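Local coordinates for protein acyl-CoA thioesterase II (Mycobacterium avium subsp. paratuberculosis, PDB 4R9Z) that probably hydrolyses fatty acyl-CoA thioesters to free fatty acids and coenzyme A, and folds as a double hot-dog thioesterase, at residues R52-R57 against S90-T95; D77-D82 against T95-D100; F159-I164 against V174-R179; S233-Y238 against F257-E262. One frame throughout, in Å; residues are numbered along the deposited sequence.

Contact 1 of 4, residues R52-R57 against S90-T95; sequences RTAAGR and SARRVT
The guanidinium group of Arg92 turns an edge to Thr53, whose hydroxyl and main-chain oxygen both lie close to the guanidinium plane. The grip is side-on, with one nitrogen for each acceptor: NE of Arg92 donates to OG1 of Thr53 over 2.9 Å, and NH2 of Arg92 meets O of Thr53 at the same distance, the N-H pointing almost straight at it (171°) from above the carbonyl plane. CA of Ala54 approaches obliquely, 4.0 Å from NH2 of Arg92. The guanidinium of Arg57 likewise has OG of Ser90 at its edge, but that pair is modelled too close to carry weight; Arg57 also bonds to Gly86 O, and Ser90 to Glu85.

A bend at chi2 (-67°) folds Arg92 back over its own strand, where NH1 of Arg92 donates to O of Ala91 at 2.8 Å. Salt bridges to Asp82 and Glu85 further engage this buried guanidinium and probably favour its positive charge. Thr53 OG1, besides accepting from Arg92, is hydrogen-bonded to Ala50 O, so a single hydroxyl links the arginine to the end of the helix.

Residues 52-57 form the loop between helix 39-52 and strand 58-66 of the N-terminal hot-dog domain, with a type II turn from Ala54 to Arg57. Arg92 rises from strand 89-98, which lies between strands 76-85 and 101-111 of that domain, and packs on Ala50 of the helix.

Contact 2 of 4, residues D77-D82 against T95-D100; sequences DFEVVD and TARQDD
Glu79 and Arg97 meet because both chains rise from the same side of the sheet and run extended. In Glu79, CG lies opposite the main-chain nitrogen (chi1 178°), while Arg97 stays straight as far as NE and then turns its guanidinium across at chi4 (97°). The two side chains thus lie side by side, pointing the same way, with carboxylate and guanidinium planes 43° apart. NH1 of Arg97 donates to OE1 of Glu79 at 2.9 Å, approaching on the anti side of the carboxylate to form a salt bridge. The methyl CG2 of Thr95 lies against one face of the guanidinium, over its centre, 3.7 Å from the plane of Arg97, while Thr95 OG1 is engaged by Glu105.

Four main-chain bonds set the register. Asp77 and Arg97 exchange two, at 2.9 Å from Asp77 N to Arg97 O and 2.8 Å from Arg97 N to Asp77 O, and Glu79 and Thr95 exchange another two. Between these hydrogen-bonded pairs lies the non-hydrogen-bonded pair Phe78 and Ala96, whose side chains occupy the other face. CE2 of Phe78 comes within 3.8 Å of CB of Ala96, and the ring also packs on Ile42, Gln45 and Ala46.

The hairpin of strands 76-85 and 89-98 sends Phe78 toward helix 39-52 and the Glu79-Arg97 pair to the other side, in keeping with the hot-dog fold, in which a curved antiparallel sheet wraps round a long helix.

Contact 3 of 4, residues F159-I164 against V174-R179; sequences FERRTI and VPMWWR
Glu160 and Arg179 run side by side in the same direction, their carboxylate and guanidinium planes 52° apart. NE of Arg179 reaches OE2 of Glu160 at 3.1 Å, a salt bridge whose hydrogen bond is weak because the N-H points well off the oxygen. Arg162 adds a long, purely electrostatic link to the same carboxylate.

Ile164 instead crosses Trp177 from above: its CD1 rests on one face of the indole, 3.4 Å from CD1 of Trp177. The indole NE1 is bonded to Pro130 O, and the ring meets Phe237 edge-to-face.

On the opposite side of the sheet, Met176 bends at chi3 (-53°) and lays its CE over a face of the Arg161 guanidinium, 3.4 Å from NE of Arg161. Phe159 there offers CB to the edge of Trp178, 3.8 Å from CE3, and both residues pack on Met198 of helix 188-201.

Main-chain pairing fixes these partners: Glu160 with Arg179 and Arg162 with Trp177 each exchange two hydrogen bonds, and N of Ile164 donates to O of Pro175 at 3.1 Å. The short antiparallel pair adds strands at the margin of the C-terminal hot-dog domain, where strand 159-163 is outermost within the chain.

Contact 4 of 4, residues S233-Y238 against F257-E262; sequences SDWLFY and FNRTGE
Main-chain hydrogen bonds join Phe237 and Phe257, an antiparallel hydrogen-bonded pair: N of Phe237 donates to O of Phe257 at 2.9 Å, and N of Phe257 returns a bond of 2.7 Å to O of Phe237. Beyond Phe257 the backbone of 257-262 curls into a type I turn from Asn258 to Gly261. It is closed by Gly261 N to Asn258 O and by a bond of 2.8 Å from Asn258 N to Glu262 O, while the positive phi of Gly261 (99°) suits a residue without a side chain.

Apolar contact accompanies the pairing. The two phenylalanines lie side by side, pointing the same way, with CD1 of Phe237 3.8 Å from CD1 of Phe257. On the other face, the side chains of Leu236 and Asn258 lie alongside each other.

Among the polar contacts, the side-chain amide of Asn258 is bonded to Val231 N through OD1 and to Arg229 O through ND2. Arg259 extends to cross Asp234 obliquely. NH1 of Arg259 makes a weak hydrogen bond, within a salt bridge, to OD1 of Asp234 at 3.3 Å, and NH2 pairs with Glu133. OD1 of Asp234 also accepts from N of Trp235 at 2.7 Å, the donor standing above the carboxylate plane. A water accepts a hydrogen bond from NH1 of Arg259 at 3.1 Å and a weak one from NE1 of Trp235, bridging arginine and indole.

The Phe237-Phe257 pair belongs to the hairpin of strands 236-246 and 249-258 in the C-terminal hot-dog domain; the turn after it fits a 3:5 hairpin with a G1 bulge at Gly261, leading into strand 263-272.

From the N terminus, the loop after helix 39-52 opens contact 1, which closes when strand 89-98 arrives. Contact 2 opens within that span and closes just beyond it, so the two cross and share Thr95. They also touch, through a probable backbone hydrogen bond between Arg93 and Val81, and together tie helix and sheet of the N-terminal hot-dog unit. Contact 3 follows in series, closing a short loop between strands 159-163 and 176-180. Contact 4 then closes the hairpin of strands 236-246 and 249-258. Contacts 3 and 4 meet where Ile164 packs on Phe237, strands 176-180 and 236-246 being neighbours, whereas contacts 1 and 3, on opposite sides of the chain's centre, have centres about 31 Å apart.

Contact 1 of 4, residues R52-R57 against S90-T95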
# COMPACT_ATOMS: atom_id res chain seq x y z
N ARG B 52 -18.57 -0.11 8.36
CA ARG B 52 -19.76 -0.18 9.20
C ARG B 52 -19.46 -0.04 10.70
O ARG B 52 -20.36 0.22 11.49
CB ARG B 52 -20.51 -1.49 8.95
CG ARG B 52 -21.18 -1.53 7.59
CD ARG B 52 -21.79 -2.88 7.27
NE ARG B 52 -22.89 -3.23 8.17
CZ ARG B 52 -23.62 -4.33 8.05
NH1 ARG B 52 -23.37 -5.19 7.07
NH2 ARG B 52 -24.59 -4.57 8.91
N THR B 53 -18.19 -0.21 11.08
CA THR B 53 -17.77 0.02 12.46
C THR B 53 -17.19 1.42 12.62
O THR B 53 -16.71 1.76 13.70
CB THR B 53 -16.71 -1.00 12.93
OG1 THR B 53 -15.45 -0.73 12.30
CG2 THR B 53 -17.16 -2.43 12.67
N ALA B 54 -17.17 2.18 11.54
CA ALA B 54 -16.76 3.58 11.60
C ALA B 54 -17.95 4.47 11.30
O ALA B 54 -18.41 4.53 10.16
CB ALA B 54 -15.62 3.85 10.63
N ALA B 55 -18.41 5.21 12.30
CA ALA B 55 -19.71 5.86 12.23
C ALA B 55 -19.71 7.09 11.33
O ALA B 55 -19.17 8.13 11.69
CB ALA B 55 -20.17 6.23 13.63
N GLY B 56 -20.35 6.95 10.16
CA GLY B 56 -20.48 8.03 9.20
C GLY B 56 -19.16 8.59 8.70
O GLY B 56 -19.03 9.78 8.44
N ARG B 57 -18.18 7.71 8.55
CA ARG B 57 -16.87 8.10 8.06
C ARG B 57 -16.54 7.29 6.81
O ARG B 57 -16.91 6.12 6.70
CB ARG B 57 -15.81 7.90 9.14
CG ARG B 57 -15.90 8.91 10.27
CD ARG B 57 -14.80 8.71 11.31
NE ARG B 57 -14.94 9.66 12.42
CZ ARG B 57 -14.06 9.80 13.41
NH1 ARG B 57 -12.97 9.05 13.45
NH2 ARG B 57 -14.28 10.69 14.36
N SER B 90 -10.14 7.48 11.88
CA SER B 90 -10.41 6.15 12.40
C SER B 90 -9.52 5.15 11.66
O SER B 90 -9.18 5.34 10.50
CB SER B 90 -11.88 5.78 12.22
OG SER B 90 -12.71 6.61 13.01
N ALA B 91 -9.14 4.08 12.35
CA ALA B 91 -8.37 3.01 11.74
C ALA B 91 -8.94 1.67 12.14
O ALA B 91 -9.38 1.48 13.28
CB ALA B 91 -6.91 3.11 12.14
N ARG B 92 -8.97 0.73 11.20
CA ARG B 92 -9.50 -0.60 11.47
C ARG B 92 -8.58 -1.70 10.96
O ARG B 92 -7.87 -1.52 9.97
CB ARG B 92 -10.89 -0.77 10.85
CG ARG B 92 -11.91 0.23 11.35
CD ARG B 92 -12.22 -0.01 12.81
NE ARG B 92 -13.29 0.87 13.29
CZ ARG B 92 -13.08 1.93 14.06
NH1 ARG B 92 -11.84 2.23 14.44
NH2 ARG B 92 -14.09 2.69 14.45
N ARG B 93 -8.60 -2.83 11.66
CA ARG B 93 -8.03 -4.07 11.16
C ARG B 93 -9.18 -5.00 10.83
O ARG B 93 -10.15 -5.06 11.57
CB ARG B 93 -7.12 -4.74 12.19
CG ARG B 93 -6.66 -6.13 11.76
CD ARG B 93 -5.99 -6.92 12.89
NE ARG B 93 -5.33 -6.10 13.89
CZ ARG B 93 -5.21 -6.44 15.17
NH1 ARG B 93 -5.74 -7.58 15.59
NH2 ARG B 93 -4.59 -5.64 16.04
N VAL B 94 -9.11 -5.70 9.70
CA VAL B 94 -10.12 -6.70 9.38
C VAL B 94 -9.43 -8.00 9.04
O VAL B 94 -8.55 -8.04 8.19
CB VAL B 94 -11.02 -6.27 8.22
CG1 VAL B 94 -11.99 -7.40 7.88
CG2 VAL B 94 -11.79 -5.01 8.58
N THR B 95 -9.83 -9.07 9.72
CA THR B 95 -9.28 -10.39 9.44
C THR B 95 -10.40 -11.28 8.92
O THR B 95 -11.43 -11.43 9.57
CB THR B 95 -8.62 -11.01 10.69
OG1 THR B 95 -7.55 -10.17 11.14
CG2 THR B 95 -8.05 -12.37 10.38

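Contact 2 of 4, residues D77-D82 against T95-D100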
# COMPACT_ATOMS: atom_id res chain seq x y z
N ASP B 77 -16.05 -15.32 7.68
CA ASP B 77 -16.19 -14.55 8.91
C ASP B 77 -15.21 -13.38 8.95
O ASP B 77 -14.00 -13.59 8.88
CB ASP B 77 -15.95 -15.43 10.14
CG ASP B 77 -16.85 -16.65 10.19
OD1 ASP B 77 -18.06 -16.52 9.88
OD2 ASP B 77 -16.35 -17.74 10.54
N PHE B 78 -15.74 -12.17 9.09
CA PHE B 78 -14.90 -10.99 9.20
C PHE B 78 -14.87 -10.45 10.63
O PHE B 78 -15.89 -10.04 11.17
CB PHE B 78 -15.39 -9.88 8.27
CG PHE B 78 -15.35 -10.25 6.81
CD1 PHE B 78 -16.38 -10.96 6.23
CD2 PHE B 78 -14.28 -9.86 6.02
CE1 PHE B 78 -16.34 -11.29 4.90
CE2 PHE B 78 -14.24 -10.18 4.68
CZ PHE B 78 -15.27 -10.90 4.12
N GLU B 79 -13.68 -10.45 11.23
CA GLU B 79 -13.50 -9.80 12.52
C GLU B 79 -12.87 -8.42 12.33
O GLU B 79 -11.86 -8.28 11.65
CB GLU B 79 -12.61 -10.64 13.45
CG GLU B 79 -12.36 -9.98 14.80
CD GLU B 79 -11.30 -10.69 15.64
OE1 GLU B 79 -10.55 -11.52 15.09
OE2 GLU B 79 -11.22 -10.39 16.85
N VAL B 80 -13.49 -7.41 12.94
CA VAL B 80 -12.97 -6.04 12.90
C VAL B 80 -12.34 -5.65 14.23
O VAL B 80 -12.84 -6.02 15.30
CB VAL B 80 -14.07 -5.03 12.54
CG1 VAL B 80 -13.50 -3.63 12.41
CG2 VAL B 80 -14.78 -5.43 11.26
N VAL B 81 -11.23 -4.93 14.17
CA VAL B 81 -10.54 -4.46 15.36
C VAL B 81 -10.30 -2.94 15.29
O VAL B 81 -9.91 -2.42 14.25
CB VAL B 81 -9.20 -5.19 15.56
CG1 VAL B 81 -8.39 -4.56 16.68
CG2 VAL B 81 -9.45 -6.66 15.85
N ASP B 82 -10.60 -2.25 16.38
CA ASP B 82 -10.43 -0.80 16.47
C ASP B 82 -8.96 -0.43 16.74
O ASP B 82 -8.48 -0.57 17.86
CB ASP B 82 -11.35 -0.24 17.57
CG ASP B 82 -11.16 1.25 17.80
OD1 ASP B 82 -10.61 1.95 16.93
OD2 ASP B 82 -11.60 1.74 18.86
N THR B 95 -9.83 -9.07 9.72
CA THR B 95 -9.28 -10.39 9.44
C THR B 95 -10.40 -11.28 8.92
O THR B 95 -11.43 -11.43 9.57
CB THR B 95 -8.62 -11.01 10.69
OG1 THR B 95 -7.55 -10.17 11.14
CG2 THR B 95 -8.05 -12.37 10.38
N ALA B 96 -10.21 -11.84 7.73
CA ALA B 96 -11.22 -12.72 7.15
C ALA B 96 -10.84 -14.18 7.35
O ALA B 96 -9.73 -14.60 7.03
CB ALA B 96 -11.39 -12.43 5.68
N ARG B 97 -11.78 -14.96 7.87
CA ARG B 97 -11.52 -16.36 8.17
C ARG B 97 -12.56 -17.32 7.61
O ARG B 97 -13.73 -16.98 7.48
CB ARG B 97 -11.44 -16.58 9.68
CG ARG B 97 -10.26 -15.95 10.37
CD ARG B 97 -10.38 -16.20 11.86
NE ARG B 97 -9.22 -15.75 12.61
CZ ARG B 97 -9.14 -14.58 13.24
NH1 ARG B 97 -10.17 -13.73 13.21
NH2 ARG B 97 -8.04 -14.27 13.91
N GLN B 98 -12.09 -18.51 7.27
CA GLN B 98 -12.94 -19.67 7.06
C GLN B 98 -12.44 -20.71 8.03
O GLN B 98 -11.33 -21.22 7.89
CB GLN B 98 -12.88 -20.16 5.63
CG GLN B 98 -14.01 -19.67 4.77
CD GLN B 98 -13.82 -20.03 3.32
OE1 GLN B 98 -12.77 -20.54 2.93
NE2 GLN B 98 -14.82 -19.74 2.50
N ASP B 99 -13.27 -21.02 9.03
CA ASP B 99 -12.88 -21.84 10.16
C ASP B 99 -11.65 -21.25 10.86
O ASP B 99 -11.66 -20.09 11.25
CB ASP B 99 -12.62 -23.29 9.73
CG ASP B 99 -13.84 -24.18 9.91
OD1 ASP B 99 -14.70 -24.22 9.00
OD2 ASP B 99 -13.95 -24.82 10.97
N ASP B 100 -10.60 -22.05 11.02
CA ASP B 100 -9.42 -21.58 11.73
C ASP B 100 -8.43 -20.90 10.79
O ASP B 100 -7.44 -20.30 11.22
CB ASP B 100 -8.73 -22.77 12.41
CG ASP B 100 -9.66 -23.54 13.32
OD1 ASP B 100 -10.56 -22.92 13.93
OD2 ASP B 100 -9.51 -24.78 13.40

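Contact 3 of 4, residues F159-I164 against V174-R179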
# COMPACT_ATOMS: atom_id res chain seq x y z
N PHE B 159 -19.92 -5.74 -14.21
CA PHE B 159 -19.56 -4.46 -14.82
C PHE B 159 -19.30 -4.57 -16.32
O PHE B 159 -18.80 -5.58 -16.81
CB PHE B 159 -18.33 -3.88 -14.12
CG PHE B 159 -17.14 -4.79 -14.13
CD1 PHE B 159 -16.23 -4.75 -15.18
CD2 PHE B 159 -16.93 -5.68 -13.10
CE1 PHE B 159 -15.14 -5.60 -15.20
CE2 PHE B 159 -15.84 -6.53 -13.11
CZ PHE B 159 -14.94 -6.48 -14.16
N GLU B 160 -19.64 -3.51 -17.05
CA GLU B 160 -19.30 -3.41 -18.46
C GLU B 160 -17.90 -2.85 -18.61
O GLU B 160 -17.40 -2.18 -17.70
CB GLU B 160 -20.30 -2.52 -19.22
CG GLU B 160 -21.76 -2.96 -19.12
CD GLU B 160 -22.69 -2.01 -19.86
OE1 GLU B 160 -22.56 -1.89 -21.09
OE2 GLU B 160 -23.56 -1.39 -19.20
N ARG B 161 -17.28 -3.07 -19.76
CA ARG B 161 -15.91 -2.64 -19.96
C ARG B 161 -15.53 -2.42 -21.41
O ARG B 161 -15.89 -3.21 -22.29
CB ARG B 161 -14.96 -3.67 -19.36
CG ARG B 161 -15.32 -5.10 -19.72
CD ARG B 161 -14.48 -6.09 -18.95
NE ARG B 161 -13.07 -5.99 -19.30
CZ ARG B 161 -12.11 -6.67 -18.70
NH1 ARG B 161 -12.41 -7.51 -17.71
NH2 ARG B 161 -10.85 -6.52 -19.07
N ARG B 162 -14.76 -1.37 -21.66
CA ARG B 162 -14.20 -1.14 -22.98
C ARG B 162 -12.69 -1.02 -22.84
O ARG B 162 -12.19 -0.04 -22.28
CB ARG B 162 -14.76 0.14 -23.60
CG ARG B 162 -16.26 0.17 -23.80
CD ARG B 162 -16.75 -0.94 -24.70
NE ARG B 162 -18.20 -1.05 -24.64
CZ ARG B 162 -18.85 -2.13 -24.22
NH1 ARG B 162 -18.19 -3.22 -23.85
NH2 ARG B 162 -20.18 -2.13 -24.20
N THR B 163 -11.96 -1.99 -23.36
CA THR B 163 -10.51 -1.92 -23.28
C THR B 163 -10.06 -1.00 -24.41
O THR B 163 -10.23 -1.31 -25.59
CB THR B 163 -9.85 -3.32 -23.33
OG1 THR B 163 -8.44 -3.18 -23.53
CG2 THR B 163 -10.44 -4.17 -24.45
N ILE B 164 -9.50 0.14 -24.03
CA ILE B 164 -9.22 1.23 -24.96
C ILE B 164 -8.05 0.97 -25.89
O ILE B 164 -8.17 1.09 -27.11
CB ILE B 164 -8.94 2.53 -24.20
CG1 ILE B 164 -10.15 2.91 -23.35
CG2 ILE B 164 -8.56 3.65 -25.16
CD1 ILE B 164 -9.86 4.03 -22.39
N VAL B 174 -2.65 -0.80 -20.18
CA VAL B 174 -3.90 -1.26 -20.80
C VAL B 174 -5.08 -0.56 -20.12
O VAL B 174 -5.81 -1.17 -19.34
CB VAL B 174 -4.08 -2.78 -20.70
CG1 VAL B 174 -5.17 -3.25 -21.65
CG2 VAL B 174 -2.78 -3.51 -20.99
N PRO B 175 -5.28 0.73 -20.42
CA PRO B 175 -6.36 1.50 -19.80
C PRO B 175 -7.73 1.08 -20.33
O PRO B 175 -7.83 0.62 -21.47
CB PRO B 175 -6.04 2.94 -20.20
CG PRO B 175 -5.31 2.80 -21.49
CD PRO B 175 -4.46 1.58 -21.31
N MET B 176 -8.76 1.22 -19.51
CA MET B 176 -10.09 0.75 -19.88
C MET B 176 -11.19 1.69 -19.42
O MET B 176 -11.02 2.46 -18.46
CB MET B 176 -10.34 -0.64 -19.30
CG MET B 176 -10.58 -0.61 -17.80
SD MET B 176 -10.60 -2.24 -17.04
CE MET B 176 -11.80 -3.10 -18.04
N TRP B 177 -12.33 1.63 -20.10
CA TRP B 177 -13.54 2.26 -19.61
C TRP B 177 -14.34 1.19 -18.90
O TRP B 177 -14.43 0.06 -19.38
CB TRP B 177 -14.38 2.87 -20.73
CG TRP B 177 -13.83 4.11 -21.35
CD1 TRP B 177 -13.27 4.23 -22.58
CD2 TRP B 177 -13.77 5.41 -20.75
NE1 TRP B 177 -12.88 5.53 -22.80
CE2 TRP B 177 -13.17 6.27 -21.68
CE3 TRP B 177 -14.17 5.92 -19.51
CZ2 TRP B 177 -12.97 7.62 -21.42
CZ3 TRP B 177 -13.97 7.26 -19.26
CH2 TRP B 177 -13.37 8.10 -20.21
N TRP B 178 -14.94 1.53 -17.77
CA TRP B 178 -15.81 0.58 -17.10
C TRP B 178 -16.95 1.30 -16.40
O TRP B 178 -16.83 2.47 -15.99
CB TRP B 178 -15.03 -0.27 -16.10
CG TRP B 178 -14.81 0.40 -14.79
CD1 TRP B 178 -13.85 1.33 -14.48
CD2 TRP B 178 -15.59 0.22 -13.60
NE1 TRP B 178 -13.98 1.72 -13.17
CE2 TRP B 178 -15.04 1.05 -12.61
CE3 TRP B 178 -16.69 -0.58 -13.28
CZ2 TRP B 178 -15.57 1.12 -11.32
CZ3 TRP B 178 -17.21 -0.52 -12.00
CH2 TRP B 178 -16.64 0.33 -11.03
N ARG B 179 -18.07 0.60 -16.28
CA ARG B 179 -19.18 1.05 -15.45
C ARG B 179 -19.91 -0.18 -14.95
O ARG B 179 -19.83 -1.24 -15.56
CB ARG B 179 -20.12 1.96 -16.25
CG ARG B 179 -20.91 1.24 -17.33
CD ARG B 179 -21.82 2.21 -18.07
NE ARG B 179 -22.51 1.56 -19.18
CZ ARG B 179 -23.47 2.13 -19.89
NH1 ARG B 179 -23.86 3.37 -19.61
NH2 ARG B 179 -24.05 1.47 -20.89

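Contact 4 of 4, residues S233-Y238 against F257-E262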
# COMPACT_ATOMS: atom_id res chain seq x y z
N SER B 233 -22.70 6.33 -12.13
CA SER B 233 -23.85 6.49 -13.01
C SER B 233 -23.38 6.78 -14.43
O SER B 233 -24.17 7.08 -15.31
CB SER B 233 -24.75 7.62 -12.52
OG SER B 233 -24.02 8.82 -12.38
N ASP B 234 -22.07 6.67 -14.63
CA ASP B 234 -21.46 6.91 -15.93
C ASP B 234 -20.17 6.10 -16.00
O ASP B 234 -19.81 5.43 -15.03
CB ASP B 234 -21.20 8.41 -16.12
CG ASP B 234 -21.08 8.80 -17.58
OD1 ASP B 234 -21.06 7.90 -18.45
OD2 ASP B 234 -21.00 10.01 -17.86
N TRP B 235 -19.48 6.14 -17.14
CA TRP B 235 -18.26 5.35 -17.31
C TRP B 235 -17.10 5.88 -16.47
O TRP B 235 -17.04 7.07 -16.15
CB TRP B 235 -17.85 5.31 -18.78
CG TRP B 235 -18.81 4.56 -19.65
CD1 TRP B 235 -19.92 5.05 -20.26
CD2 TRP B 235 -18.74 3.17 -20.00
NE1 TRP B 235 -20.55 4.06 -20.97
CE2 TRP B 235 -19.85 2.90 -20.83
CE3 TRP B 235 -17.85 2.14 -19.70
CZ2 TRP B 235 -20.09 1.63 -21.36
CZ3 TRP B 235 -18.09 0.88 -20.23
CH2 TRP B 235 -19.21 0.64 -21.05
N LEU B 236 -16.18 4.98 -16.13
CA LEU B 236 -14.99 5.34 -15.38
C LEU B 236 -13.73 4.91 -16.12
O LEU B 236 -13.67 3.82 -16.69
CB LEU B 236 -15.00 4.69 -13.99
CG LEU B 236 -16.03 5.14 -12.96
CD1 LEU B 236 -15.64 4.62 -11.59
CD2 LEU B 236 -16.15 6.65 -12.95
N PHE B 237 -12.71 5.77 -16.09
CA PHE B 237 -11.43 5.47 -16.72
C PHE B 237 -10.49 4.80 -15.72
O PHE B 237 -10.17 5.37 -14.68
CB PHE B 237 -10.79 6.76 -17.24
CG PHE B 237 -9.58 6.54 -18.11
CD1 PHE B 237 -8.31 6.43 -17.56
CD2 PHE B 237 -9.71 6.47 -19.49
CE1 PHE B 237 -7.20 6.24 -18.36
CE2 PHE B 237 -8.60 6.28 -20.30
CZ PHE B 237 -7.35 6.16 -19.73
N TYR B 238 -10.05 3.58 -16.04
CA TYR B 238 -9.12 2.88 -15.17
C TYR B 238 -7.80 2.62 -15.88
O TYR B 238 -7.66 1.65 -16.62
CB TYR B 238 -9.71 1.56 -14.68
CG TYR B 238 -8.97 0.94 -13.52
CD1 TYR B 238 -8.23 1.72 -12.64
CD2 TYR B 238 -9.03 -0.44 -13.29
CE1 TYR B 238 -7.56 1.15 -11.58
CE2 TYR B 238 -8.35 -1.01 -12.22
CZ TYR B 238 -7.62 -0.21 -11.37
OH TYR B 238 -6.95 -0.77 -10.31
N PHE B 257 -10.46 7.32 -12.81
CA PHE B 257 -11.04 8.65 -12.98
C PHE B 257 -12.55 8.58 -13.24
O PHE B 257 -13.04 7.62 -13.83
CB PHE B 257 -10.39 9.39 -14.15
CG PHE B 257 -8.91 9.60 -14.01
CD1 PHE B 257 -8.01 8.62 -14.41
CD2 PHE B 257 -8.42 10.81 -13.53
CE1 PHE B 257 -6.65 8.83 -14.30
CE2 PHE B 257 -7.05 11.02 -13.42
CZ PHE B 257 -6.17 10.03 -13.81
N ASN B 258 -13.26 9.61 -12.80
CA ASN B 258 -14.62 9.84 -13.29
C ASN B 258 -14.55 10.33 -14.72
O ASN B 258 -13.54 10.90 -15.13
CB ASN B 258 -15.37 10.86 -12.42
CG ASN B 258 -15.78 10.30 -11.07
OD1 ASN B 258 -16.12 9.13 -10.95
ND2 ASN B 258 -15.76 11.15 -10.05
N ARG B 259 -15.62 10.12 -15.49
CA ARG B 259 -15.66 10.59 -16.88
C ARG B 259 -15.39 12.09 -16.95
O ARG B 259 -14.88 12.58 -17.96
CB ARG B 259 -17.02 10.27 -17.52
CG ARG B 259 -17.09 10.60 -19.00
CD ARG B 259 -18.27 9.92 -19.68
NE ARG B 259 -18.18 9.98 -21.14
CZ ARG B 259 -18.93 9.26 -21.97
NH1 ARG B 259 -19.82 8.41 -21.48
NH2 ARG B 259 -18.79 9.38 -23.28
N THR B 260 -15.71 12.80 -15.88
CA THR B 260 -15.42 14.23 -15.80
C THR B 260 -13.91 14.49 -15.73
O THR B 260 -13.45 15.60 -16.00
CB THR B 260 -16.09 14.87 -14.58
OG1 THR B 260 -15.56 14.29 -13.37
CG2 THR B 260 -17.60 14.65 -14.63
N GLY B 261 -13.15 13.46 -15.36
CA GLY B 261 -11.71 13.58 -15.26
C GLY B 261 -11.19 13.80 -13.85
O GLY B 261 -9.99 14.02 -13.66
N GLU B 262 -12.08 13.77 -12.87
CA GLU B 262 -11.65 13.83 -11.47
C GLU B 262 -11.07 12.48 -11.05
O GLU B 262 -11.63 11.42 -11.38
CB GLU B 262 -12.80 14.22 -10.54
CG GLU B 262 -12.34 14.68 -9.16
CD GLU B 262 -13.47 14.82 -8.16
OE1 GLU B 262 -14.58 14.31 -8.43
OE2 GLU B 262 -13.25 15.44 -7.09
O HOH W 1 -21.91 6.49 -22.79